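Local coordinates for protein inositol-1-monophosphatase (Nostoc sp., PDB 5ZHH) that probably hydrolyses inositol monophosphates to free inositol and inorganic phosphate, at residues Q5-I10 against P114-I119; P63-L68 against Y82-D87; G189-D194 against Y206-I211; K229-D234 against R244-N249. One frame throughout, in Å; residues are numbered along the deposited sequence.

Contact 1. Residues Q5-I10 against P114-I119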
# COMPACT_ATOMS: atom_id res chain seq x y z
N GLN A 5 -13.47 -12.12 -22.11
CA GLN A 5 -12.42 -12.26 -21.11
C GLN A 5 -11.05 -12.01 -21.71
O GLN A 5 -10.18 -11.40 -21.07
CB GLN A 5 -12.48 -13.66 -20.49
CG GLN A 5 -11.51 -13.87 -19.35
CD GLN A 5 -11.92 -13.13 -18.10
OE1 GLN A 5 -13.02 -13.34 -17.58
NE2 GLN A 5 -11.05 -12.26 -17.61
N THR A 6 -10.83 -12.45 -22.95
CA THR A 6 -9.57 -12.17 -23.63
C THR A 6 -9.38 -10.67 -23.82
O THR A 6 -8.29 -10.14 -23.57
CB THR A 6 -9.53 -12.90 -24.97
OG1 THR A 6 -9.48 -14.31 -24.73
CG2 THR A 6 -8.30 -12.49 -25.79
N PHE A 7 -10.44 -9.96 -24.24
CA PHE A 7 -10.36 -8.51 -24.36
C PHE A 7 -10.08 -7.87 -23.01
O PHE A 7 -9.25 -6.95 -22.91
CB PHE A 7 -11.67 -7.96 -24.93
CG PHE A 7 -11.98 -8.45 -26.31
CD1 PHE A 7 -10.97 -8.72 -27.20
CD2 PHE A 7 -13.30 -8.63 -26.71
CE1 PHE A 7 -11.26 -9.17 -28.48
CE2 PHE A 7 -13.59 -9.08 -27.98
CZ PHE A 7 -12.57 -9.35 -28.87
N LEU A 8 -10.76 -8.35 -21.97
CA LEU A 8 -10.60 -7.77 -20.64
C LEU A 8 -9.20 -8.00 -20.08
O LEU A 8 -8.64 -7.13 -19.41
CB LEU A 8 -11.66 -8.37 -19.71
CG LEU A 8 -11.61 -7.93 -18.25
CD1 LEU A 8 -11.83 -6.42 -18.16
CD2 LEU A 8 -12.64 -8.68 -17.42
N ASP A 9 -8.62 -9.18 -20.34
CA ASP A 9 -7.26 -9.46 -19.90
C ASP A 9 -6.28 -8.45 -20.48
O ASP A 9 -5.39 -7.96 -19.77
CB ASP A 9 -6.84 -10.88 -20.30
CG ASP A 9 -7.55 -11.96 -19.52
OD1 ASP A 9 -8.14 -11.66 -18.46
OD2 ASP A 9 -7.49 -13.13 -19.96
N ILE A 10 -6.40 -8.15 -21.77
CA ILE A 10 -5.45 -7.27 -22.43
C ILE A 10 -5.67 -5.82 -22.00
O ILE A 10 -4.71 -5.07 -21.79
CB ILE A 10 -5.53 -7.43 -23.95
CG1 ILE A 10 -5.11 -8.84 -24.36
CG2 ILE A 10 -4.64 -6.40 -24.64
CD1 ILE A 10 -3.81 -9.27 -23.75
N PRO A 114 -20.88 -0.37 -25.39
CA PRO A 114 -19.82 -0.67 -24.41
C PRO A 114 -19.94 -2.09 -23.88
O PRO A 114 -20.99 -2.50 -23.37
CB PRO A 114 -20.06 0.37 -23.30
CG PRO A 114 -20.85 1.48 -23.97
CD PRO A 114 -21.71 0.79 -24.99
N GLN A 115 -18.85 -2.85 -23.99
CA GLN A 115 -18.85 -4.25 -23.58
C GLN A 115 -17.68 -4.66 -22.71
O GLN A 115 -17.78 -5.69 -22.02
CB GLN A 115 -18.89 -5.17 -24.81
CG GLN A 115 -20.20 -5.13 -25.58
CD GLN A 115 -21.33 -5.86 -24.87
OE1 GLN A 115 -21.51 -7.06 -25.04
NE2 GLN A 115 -22.10 -5.13 -24.07
N VAL A 116 -16.56 -3.93 -22.74
CA VAL A 116 -15.41 -4.21 -21.88
C VAL A 116 -14.91 -2.90 -21.32
O VAL A 116 -14.77 -1.91 -22.06
CB VAL A 116 -14.27 -4.93 -22.64
CG1 VAL A 116 -13.09 -5.18 -21.71
CG2 VAL A 116 -14.76 -6.23 -23.26
N GLY A 117 -14.60 -2.88 -20.03
CA GLY A 117 -14.12 -1.66 -19.42
C GLY A 117 -13.09 -1.88 -18.33
O GLY A 117 -13.27 -2.73 -17.45
N VAL A 118 -12.01 -1.12 -18.38
CA VAL A 118 -11.02 -1.09 -17.31
C VAL A 118 -10.72 0.36 -16.97
O VAL A 118 -10.46 1.17 -17.86
CB VAL A 118 -9.71 -1.82 -17.69
CG1 VAL A 118 -8.73 -1.72 -16.55
CG2 VAL A 118 -9.99 -3.30 -18.01
N ILE A 119 -10.78 0.68 -15.68
CA ILE A 119 -10.46 2.01 -15.17
C ILE A 119 -9.47 1.83 -14.04
O ILE A 119 -9.76 1.12 -13.07
CB ILE A 119 -11.72 2.75 -14.69
CG1 ILE A 119 -12.67 2.96 -15.87
CG2 ILE A 119 -11.36 4.09 -14.04
CD1 ILE A 119 -14.09 3.37 -15.45

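Contact 2. Residues P63-L68 against Y82-D87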
# COMPACT_ATOMS: atom_id res chain seq x y z
N PRO A 63 -4.58 -6.37 -33.80
CA PRO A 63 -4.21 -5.49 -34.92
C PRO A 63 -5.36 -5.07 -35.81
O PRO A 63 -5.25 -4.04 -36.48
CB PRO A 63 -3.18 -6.32 -35.70
CG PRO A 63 -3.37 -7.73 -35.25
CD PRO A 63 -3.95 -7.70 -33.88
N GLN A 64 -6.46 -5.82 -35.84
CA GLN A 64 -7.60 -5.51 -36.70
C GLN A 64 -8.63 -4.61 -36.03
O GLN A 64 -9.60 -4.21 -36.69
CB GLN A 64 -8.26 -6.79 -37.20
CG GLN A 64 -7.61 -7.39 -38.46
CD GLN A 64 -6.13 -7.63 -38.30
OE1 GLN A 64 -5.71 -8.45 -37.49
NE2 GLN A 64 -5.32 -6.92 -39.08
N HIS A 65 -8.48 -4.30 -34.75
CA HIS A 65 -9.43 -3.43 -34.08
C HIS A 65 -9.14 -1.96 -34.39
O HIS A 65 -8.02 -1.59 -34.73
CB HIS A 65 -9.40 -3.65 -32.56
CG HIS A 65 -9.86 -5.00 -32.13
ND1 HIS A 65 -10.13 -5.31 -30.81
CD2 HIS A 65 -10.11 -6.13 -32.83
CE1 HIS A 65 -10.53 -6.56 -30.72
NE2 HIS A 65 -10.53 -7.09 -31.93
N SER A 66 -10.16 -1.13 -34.23
CA SER A 66 -10.02 0.31 -34.42
C SER A 66 -9.92 1.00 -33.06
O SER A 66 -10.39 0.48 -32.04
CB SER A 66 -11.20 0.89 -35.21
OG SER A 66 -11.13 0.52 -36.58
N ILE A 67 -9.30 2.18 -33.06
CA ILE A 67 -9.05 2.95 -31.84
C ILE A 67 -9.69 4.33 -31.95
O ILE A 67 -9.62 4.98 -33.00
CB ILE A 67 -7.54 3.11 -31.59
CG1 ILE A 67 -6.84 1.75 -31.58
CG2 ILE A 67 -7.30 3.85 -30.27
CD1 ILE A 67 -7.35 0.81 -30.53
N LEU A 68 -10.34 4.76 -30.87
CA LEU A 68 -10.81 6.13 -30.69
C LEU A 68 -10.09 6.76 -29.50
O LEU A 68 -10.15 6.23 -28.39
CB LEU A 68 -12.32 6.20 -30.51
CG LEU A 68 -12.86 7.63 -30.40
CD1 LEU A 68 -12.66 8.41 -31.69
CD2 LEU A 68 -14.34 7.60 -30.02
N TYR A 82 -15.12 -3.63 -33.78
CA TYR A 82 -14.37 -3.41 -32.55
C TYR A 82 -13.76 -2.02 -32.56
O TYR A 82 -12.96 -1.70 -33.45
CB TYR A 82 -13.28 -4.48 -32.38
CG TYR A 82 -13.83 -5.88 -32.29
CD1 TYR A 82 -14.55 -6.29 -31.18
CD2 TYR A 82 -13.64 -6.79 -33.32
CE1 TYR A 82 -15.05 -7.57 -31.08
CE2 TYR A 82 -14.14 -8.07 -33.24
CZ TYR A 82 -14.85 -8.46 -32.12
OH TYR A 82 -15.35 -9.73 -32.03
N LEU A 83 -14.12 -1.21 -31.57
CA LEU A 83 -13.62 0.16 -31.45
C LEU A 83 -13.27 0.40 -30.00
O LEU A 83 -14.14 0.38 -29.13
CB LEU A 83 -14.66 1.18 -31.94
CG LEU A 83 -14.23 2.65 -31.85
CD1 LEU A 83 -13.02 2.88 -32.75
CD2 LEU A 83 -15.37 3.59 -32.23
N TRP A 84 -11.98 0.66 -29.74
CA TRP A 84 -11.51 0.94 -28.39
C TRP A 84 -11.58 2.44 -28.14
O TRP A 84 -11.11 3.24 -28.95
CB TRP A 84 -10.07 0.45 -28.20
CG TRP A 84 -9.92 -1.04 -28.19
CD1 TRP A 84 -9.70 -1.84 -29.27
CD2 TRP A 84 -9.96 -1.91 -27.05
NE1 TRP A 84 -9.61 -3.15 -28.88
CE2 TRP A 84 -9.77 -3.22 -27.52
CE3 TRP A 84 -10.15 -1.70 -25.68
CZ2 TRP A 84 -9.76 -4.33 -26.66
CZ3 TRP A 84 -10.14 -2.80 -24.83
CH2 TRP A 84 -9.94 -4.10 -25.33
N ALA A 85 -12.20 2.81 -27.03
CA ALA A 85 -12.32 4.21 -26.61
C ALA A 85 -11.36 4.40 -25.44
O ALA A 85 -11.60 3.90 -24.33
CB ALA A 85 -13.75 4.55 -26.22
N ILE A 86 -10.26 5.12 -25.69
CA ILE A 86 -9.11 5.19 -24.79
C ILE A 86 -8.99 6.61 -24.24
O ILE A 86 -8.90 7.57 -25.01
CB ILE A 86 -7.81 4.83 -25.53
CG1 ILE A 86 -7.85 3.40 -26.05
CG2 ILE A 86 -6.61 5.04 -24.62
CD1 ILE A 86 -8.40 2.43 -25.09
N ASP A 87 -8.93 6.74 -22.91
CA ASP A 87 -8.43 7.97 -22.31
C ASP A 87 -7.14 7.64 -21.56
O ASP A 87 -7.19 7.00 -20.50
CB ASP A 87 -9.44 8.62 -21.36
CG ASP A 87 -9.07 10.07 -21.04
OD1 ASP A 87 -7.89 10.45 -21.19
OD2 ASP A 87 -9.96 10.85 -20.63

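Contact 3. Residues G189-D194 against Y206-I211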
# COMPACT_ATOMS: atom_id res chain seq x y z
N GLY A 189 -13.60 15.66 -10.43
CA GLY A 189 -12.76 16.03 -11.55
C GLY A 189 -12.39 14.91 -12.50
O GLY A 189 -11.61 15.14 -13.42
N SER A 190 -12.94 13.70 -12.32
CA SER A 190 -12.69 12.60 -13.25
C SER A 190 -14.00 11.86 -13.52
O SER A 190 -14.52 11.17 -12.64
CB SER A 190 -11.64 11.62 -12.71
OG SER A 190 -11.61 10.44 -13.50
N ALA A 191 -14.51 11.98 -14.75
CA ALA A 191 -15.77 11.33 -15.11
C ALA A 191 -15.65 9.80 -15.05
O ALA A 191 -16.60 9.12 -14.63
CB ALA A 191 -16.22 11.79 -16.49
N ALA A 192 -14.51 9.25 -15.47
CA ALA A 192 -14.35 7.80 -15.42
C ALA A 192 -14.38 7.30 -13.98
O ALA A 192 -15.06 6.31 -13.67
CB ALA A 192 -13.05 7.37 -16.11
N LEU A 193 -13.67 7.98 -13.08
CA LEU A 193 -13.71 7.60 -11.68
C LEU A 193 -15.09 7.83 -11.07
O LEU A 193 -15.50 7.07 -10.19
CB LEU A 193 -12.64 8.35 -10.87
CG LEU A 193 -11.22 7.80 -11.08
CD1 LEU A 193 -10.19 8.62 -10.31
CD2 LEU A 193 -11.15 6.32 -10.68
N ASP A 194 -15.80 8.86 -11.53
CA ASP A 194 -17.16 9.05 -11.04
C ASP A 194 -18.03 7.84 -11.38
O ASP A 194 -18.76 7.33 -10.52
CB ASP A 194 -17.76 10.33 -11.61
CG ASP A 194 -17.09 11.58 -11.06
OD1 ASP A 194 -16.45 11.50 -9.98
OD2 ASP A 194 -17.24 12.67 -11.67
N TYR A 206 -24.71 9.75 -10.87
CA TYR A 206 -23.79 10.65 -11.55
C TYR A 206 -24.48 11.15 -12.81
O TYR A 206 -25.18 10.38 -13.47
CB TYR A 206 -22.47 9.93 -11.86
CG TYR A 206 -21.66 10.51 -13.01
CD1 TYR A 206 -21.04 11.75 -12.90
CD2 TYR A 206 -21.51 9.81 -14.20
CE1 TYR A 206 -20.30 12.28 -13.95
CE2 TYR A 206 -20.78 10.32 -15.26
CZ TYR A 206 -20.18 11.55 -15.13
OH TYR A 206 -19.46 12.07 -16.18
N TRP A 207 -24.34 12.44 -13.10
CA TRP A 207 -24.82 12.98 -14.36
C TRP A 207 -23.83 14.03 -14.84
O TRP A 207 -23.16 14.68 -14.03
CB TRP A 207 -26.23 13.58 -14.25
CG TRP A 207 -26.25 14.99 -13.74
CD1 TRP A 207 -26.32 16.13 -14.49
CD2 TRP A 207 -26.19 15.40 -12.37
NE1 TRP A 207 -26.31 17.24 -13.67
CE2 TRP A 207 -26.24 16.82 -12.36
CE3 TRP A 207 -26.12 14.72 -11.15
CZ2 TRP A 207 -26.20 17.56 -11.18
CZ3 TRP A 207 -26.07 15.46 -9.98
CH2 TRP A 207 -26.12 16.87 -10.00
N GLU A 208 -23.74 14.20 -16.16
CA GLU A 208 -22.83 15.20 -16.70
C GLU A 208 -23.17 15.46 -18.16
O GLU A 208 -23.69 14.58 -18.86
CB GLU A 208 -21.37 14.75 -16.56
CG GLU A 208 -20.38 15.88 -16.86
CD GLU A 208 -18.98 15.61 -16.36
OE1 GLU A 208 -18.67 14.47 -15.93
OE2 GLU A 208 -18.17 16.56 -16.40
N ARG A 209 -22.89 16.69 -18.60
CA ARG A 209 -22.96 17.05 -20.01
C ARG A 209 -21.56 17.40 -20.50
O ARG A 209 -20.64 17.66 -19.72
CB ARG A 209 -23.91 18.23 -20.25
CG ARG A 209 -23.46 19.54 -19.63
CD ARG A 209 -24.21 20.73 -20.21
NE ARG A 209 -23.88 20.98 -21.61
CZ ARG A 209 -22.82 21.67 -22.02
NH1 ARG A 209 -21.97 22.19 -21.14
NH2 ARG A 209 -22.61 21.84 -23.32
N GLY A 210 -21.41 17.40 -21.82
CA GLY A 210 -20.13 17.74 -22.42
C GLY A 210 -19.06 16.68 -22.26
O GLY A 210 -17.87 17.01 -22.29
N ILE A 211 -19.45 15.42 -22.10
CA ILE A 211 -18.45 14.36 -21.96
C ILE A 211 -18.16 13.75 -23.33
O ILE A 211 -18.92 13.90 -24.29
CB ILE A 211 -18.87 13.27 -20.95
CG1 ILE A 211 -20.27 12.73 -21.23
CG2 ILE A 211 -18.82 13.83 -19.54
CD1 ILE A 211 -20.33 11.59 -22.25
O HOH W 1 -16.77 14.45 -13.83

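Contact 4. Residues K229-D234 against R244-N249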
# COMPACT_ATOMS: atom_id res chain seq x y z
N LYS A 229 -27.56 1.51 -13.87
CA LYS A 229 -28.32 1.89 -15.05
C LYS A 229 -27.78 3.19 -15.64
O LYS A 229 -27.48 4.13 -14.91
CB LYS A 229 -29.81 2.04 -14.70
CG LYS A 229 -30.72 2.29 -15.87
CD LYS A 229 -32.18 2.23 -15.43
CE LYS A 229 -33.11 2.67 -16.55
NZ LYS A 229 -34.55 2.44 -16.21
N VAL A 230 -27.68 3.23 -16.97
CA VAL A 230 -27.11 4.38 -17.69
C VAL A 230 -28.05 4.76 -18.83
O VAL A 230 -28.33 3.93 -19.70
CB VAL A 230 -25.70 4.09 -18.23
CG1 VAL A 230 -25.13 5.33 -18.89
CG2 VAL A 230 -24.79 3.61 -17.12
N THR A 231 -28.52 6.01 -18.84
CA THR A 231 -29.44 6.51 -19.86
C THR A 231 -29.11 7.97 -20.17
O THR A 231 -28.19 8.56 -19.60
CB THR A 231 -30.90 6.42 -19.40
OG1 THR A 231 -31.08 7.31 -18.28
CG2 THR A 231 -31.26 5.01 -18.97
N ALA A 232 -29.92 8.57 -21.04
CA ALA A 232 -29.97 10.02 -21.17
C ALA A 232 -30.66 10.62 -19.94
O ALA A 232 -31.17 9.91 -19.08
CB ALA A 232 -30.70 10.43 -22.45
N TYR A 233 -30.65 11.95 -19.87
CA TYR A 233 -31.26 12.62 -18.72
C TYR A 233 -32.73 12.24 -18.55
O TYR A 233 -33.21 12.07 -17.43
CB TYR A 233 -31.13 14.14 -18.84
CG TYR A 233 -29.77 14.75 -18.54
CD1 TYR A 233 -28.59 13.99 -18.58
CD2 TYR A 233 -29.67 16.10 -18.24
CE1 TYR A 233 -27.35 14.59 -18.31
CE2 TYR A 233 -28.45 16.70 -17.99
CZ TYR A 233 -27.30 15.95 -18.02
OH TYR A 233 -26.10 16.59 -17.77
N ASP A 234 -33.46 12.10 -19.66
CA ASP A 234 -34.89 11.82 -19.61
C ASP A 234 -35.22 10.34 -19.57
O ASP A 234 -36.39 9.97 -19.74
CB ASP A 234 -35.61 12.48 -20.80
CG ASP A 234 -35.16 11.94 -22.14
OD1 ASP A 234 -34.33 11.01 -22.18
OD2 ASP A 234 -35.63 12.45 -23.18
N ARG A 244 -24.16 13.74 -23.09
CA ARG A 244 -24.90 13.74 -21.83
C ARG A 244 -25.08 12.31 -21.34
O ARG A 244 -25.30 11.39 -22.13
CB ARG A 244 -26.27 14.41 -21.97
CG ARG A 244 -26.19 15.82 -22.51
CD ARG A 244 -27.55 16.48 -22.70
NE ARG A 244 -27.39 17.93 -22.69
CZ ARG A 244 -27.87 18.74 -21.76
NH1 ARG A 244 -28.58 18.25 -20.75
NH2 ARG A 244 -27.65 20.04 -21.84
N ILE A 245 -24.97 12.14 -20.03
CA ILE A 245 -25.05 10.82 -19.42
C ILE A 245 -25.73 10.94 -18.06
O ILE A 245 -25.50 11.90 -17.31
CB ILE A 245 -23.65 10.18 -19.30
CG1 ILE A 245 -23.76 8.79 -18.66
CG2 ILE A 245 -22.72 11.09 -18.50
CD1 ILE A 245 -22.50 7.94 -18.79
N LEU A 246 -26.60 9.98 -17.76
CA LEU A 246 -27.20 9.82 -16.44
C LEU A 246 -26.92 8.39 -15.99
O LEU A 246 -27.34 7.44 -16.65
CB LEU A 246 -28.71 10.07 -16.47
CG LEU A 246 -29.50 9.68 -15.22
CD1 LEU A 246 -29.00 10.48 -14.02
CD2 LEU A 246 -31.00 9.90 -15.43
N ALA A 247 -26.20 8.24 -14.87
CA ALA A 247 -25.68 6.93 -14.47
C ALA A 247 -25.89 6.74 -12.97
O ALA A 247 -25.35 7.51 -12.17
CB ALA A 247 -24.19 6.82 -14.82
N THR A 248 -26.68 5.73 -12.59
CA THR A 248 -27.09 5.58 -11.20
C THR A 248 -27.05 4.12 -10.79
O THR A 248 -26.82 3.22 -11.60
CB THR A 248 -28.50 6.13 -10.95
OG1 THR A 248 -29.46 5.23 -11.52
CG2 THR A 248 -28.68 7.52 -11.56
N ASN A 249 -27.35 3.89 -9.51
CA ASN A 249 -27.53 2.55 -8.97
C ASN A 249 -28.78 1.86 -9.48
O ASN A 249 -28.99 0.69 -9.15
CB ASN A 249 -27.55 2.57 -7.43
CG ASN A 249 -28.74 3.35 -6.85
OD1 ASN A 249 -29.65 3.78 -7.57
ND2 ASN A 249 -28.73 3.54 -5.53

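Contact 1. Residues Q5-I10 against P114-I119
Helix-on-sheet packing joins Phe7 and Leu8 of the first helix, 3-25, to Val116 and Val118 on one face of strand 113-121. Helix segment and strand segment run nearly alongside, their axes 23° apart and 8.3 Å apart at closest approach. On the helix side Leu8 contributes most. Its CG stands anti to the backbone N (chi1 177°), which sends CD1 down onto the strand, where it meets Val118 CG2 at 3.6 Å and Val116 CG1 at 4.0 Å. Val116 splits its two methyls between the neighbouring helix residues: CG1 lies 3.7 Å from Leu8 CA, while CG2 approaches Phe7 CB at 3.9 Å, close to the plane of the phenyl ring and at its edge. The ring itself leads off toward Phe62, His65 and Tyr82. In the layered alpha-beta sandwich of this phosphatase family, the helix belongs to the outer layer on the larger sheet, and Val118 continues the packing along it to Ala11, Thr12 and Ala15. A classic beta bulge at Gln115 and Val116, opposite Leu108, interrupts the strand. The helix also has a polar flank turned from the sheet. There Gln5 NE2, with Asp9 OD1 lying in its amide plane, donates a bond of 3.1 Å to that oxygen, and Asp9 OD2 forms a salt bridge with Arg60 of the second subunit.

Contact 2. Residues P63-L68 against Y82-D87
Ile67 CD1 sits against Trp84 CB at 3.6 Å, and Ile67 CG2 reaches Ile86 CG1 more loosely, so that these three residues make an apolar patch on one face of the sheet, covered by Leu55 and Ile58 of helix 44-61. On the other face Leu83 leans over the neighbouring strand: its CG, anti to the backbone N (chi1 -180°), carries CD1 across to lie 3.7 Å from Ser66 CB and 4.1 Å from Leu68 CB. Between the faces the backbones pair in parallel. Ser66 N and Leu68 N give to Tyr82 O and Trp84 O, while Trp84 N and Ile86 N give to Ser66 O and Leu68 O. This pairing sets strand 66-69 beside strand 82-90 in the larger sheet, and the latter runs on into Asp87, close to Asp90 and Asp215, a gathering of acids consistent with the metal site of this family. At the other end, just before the pairing begins, His65 closes the contact with an aromatic cluster. Its ring forms an offset stack on Tyr82, planes 18° apart, with Tyr82 CB over the imidazole centre. Trp84 NE1 donates to His65 ND1 at 2.9 Å (151° at the hydrogen), in the imidazole plane though tilted from that of the indole, a bond that fixes the ring's rotation. With an alanine here the indole N-H would probably be left without its acceptor and Tyr82 without the ring stacked on it. On the face of Leu83 and Leu68, Ser66 OG bonds to Asn77 O.

Contact 3. Residues G189-D194 against Y206-I211
Glu208 OE1, which lies 3.7 Å from Ala191 CB, is gripped by two groups: Tyr206 OH donates to it at 2.5 Å, meeting the oxygen on its anti side, and a water stands 2.8 Å from it. The residues belong to the place where the start of helix 191-199, one of the helices between the two sheets of the sandwich, packs on strand 205-208 of the smaller sheet. The same water lies equally near Asp194 OD2 and so spans two carboxylates of the opposed segments, while Asp194 OD1 is held by Ser188 OG. Tyr206 CG stands opposite the backbone N (chi1 156°), which sends the ring toward the helix start. Asp194 covers it there: its CB lies over one face of the Tyr206 ring, displaced toward the rim and 3.8 Å from CD1, in a CH-pi contact. The carboxylate is turned 54° from the ring plane. One helical turn earlier, Ala191 CB comes obliquely to the phenol end, 3.3 Å from Tyr206 OH, with Ile211 CG2 at the margin of the contact. In relatives the glutamate at this position lines the inositol pocket, and Glu208 is probably placed likewise. Ser190 begins the helix as its N-cap and also bonds to Asp90. Ser190 OG receives the capping bond from Leu193 N at 3.2 Å.

Contact 4. Residues K229-D234 against R244-N249
Tyr233 and Arg244 stand roughly perpendicular, ring and guanidinium planes 63° apart, with Arg244 NH1 approaching Tyr233 CE2 obliquely at 3.2 Å. Tyr233 CG lies opposite the carbonyl carbon (chi1 -76°), which brings the ring across to Arg244 and Ile245. Arg244 stretches out from CG to NE; its CB lies 3.8 Å from Tyr233 CE1, while NH2 forms a salt bridge with Asp169. At another part of the rim the tyrosine meets the main chain, CE1 lying 3.4 Å from Ile245 O near the ring plane. A serine in place of Tyr233 would probably open a gap beside Arg244 and let its guanidinium swing about the bond to Asp169. Further along, Thr231 and Leu246 run alongside on one face, whereas the side chains of Val230 and Ile245 cross at a slant, CG1 to CD1 3.7 Å. Their strands pair antiparallel: Lys229 and Thr248 exchange two backbone bonds, as do Thr231 and Leu246, with the non-hydrogen-bonded pair Val230-Ala247 between them. Within the chain strand 229-231 is the outermost of the smaller sheet; strand 245-248 bonds onward to strand 205-208. Helix 253-261 covers Leu246, and helix 213-225 packs on the face carrying Val230 and Ala247.

In the fold
The four contacts follow the two sheets of the sandwich. Contacts 1 and 2 share the larger sheet and touch where Phe7 CE1 lies 3.5 Å from His65 CE1. Contact 2 is nested within the chain loop that contact 1 closes. Contacts 3 and 4 share the smaller sheet through a probable hydrogen bond from Tyr206 N to Ala247 O, 2.7 Å. The halves meet as Ile119 CD1 of contact 1 packs on Ala192 O of contact 3, 3.6 Å away. The probable active site lies between contacts 2 and 3, whose nearest atoms are about 6 Å apart: Asp87 ends one, and Asp90 bonds the helix start of the other. Contact 4 stays about 12 Å from contact 2, nearest atoms.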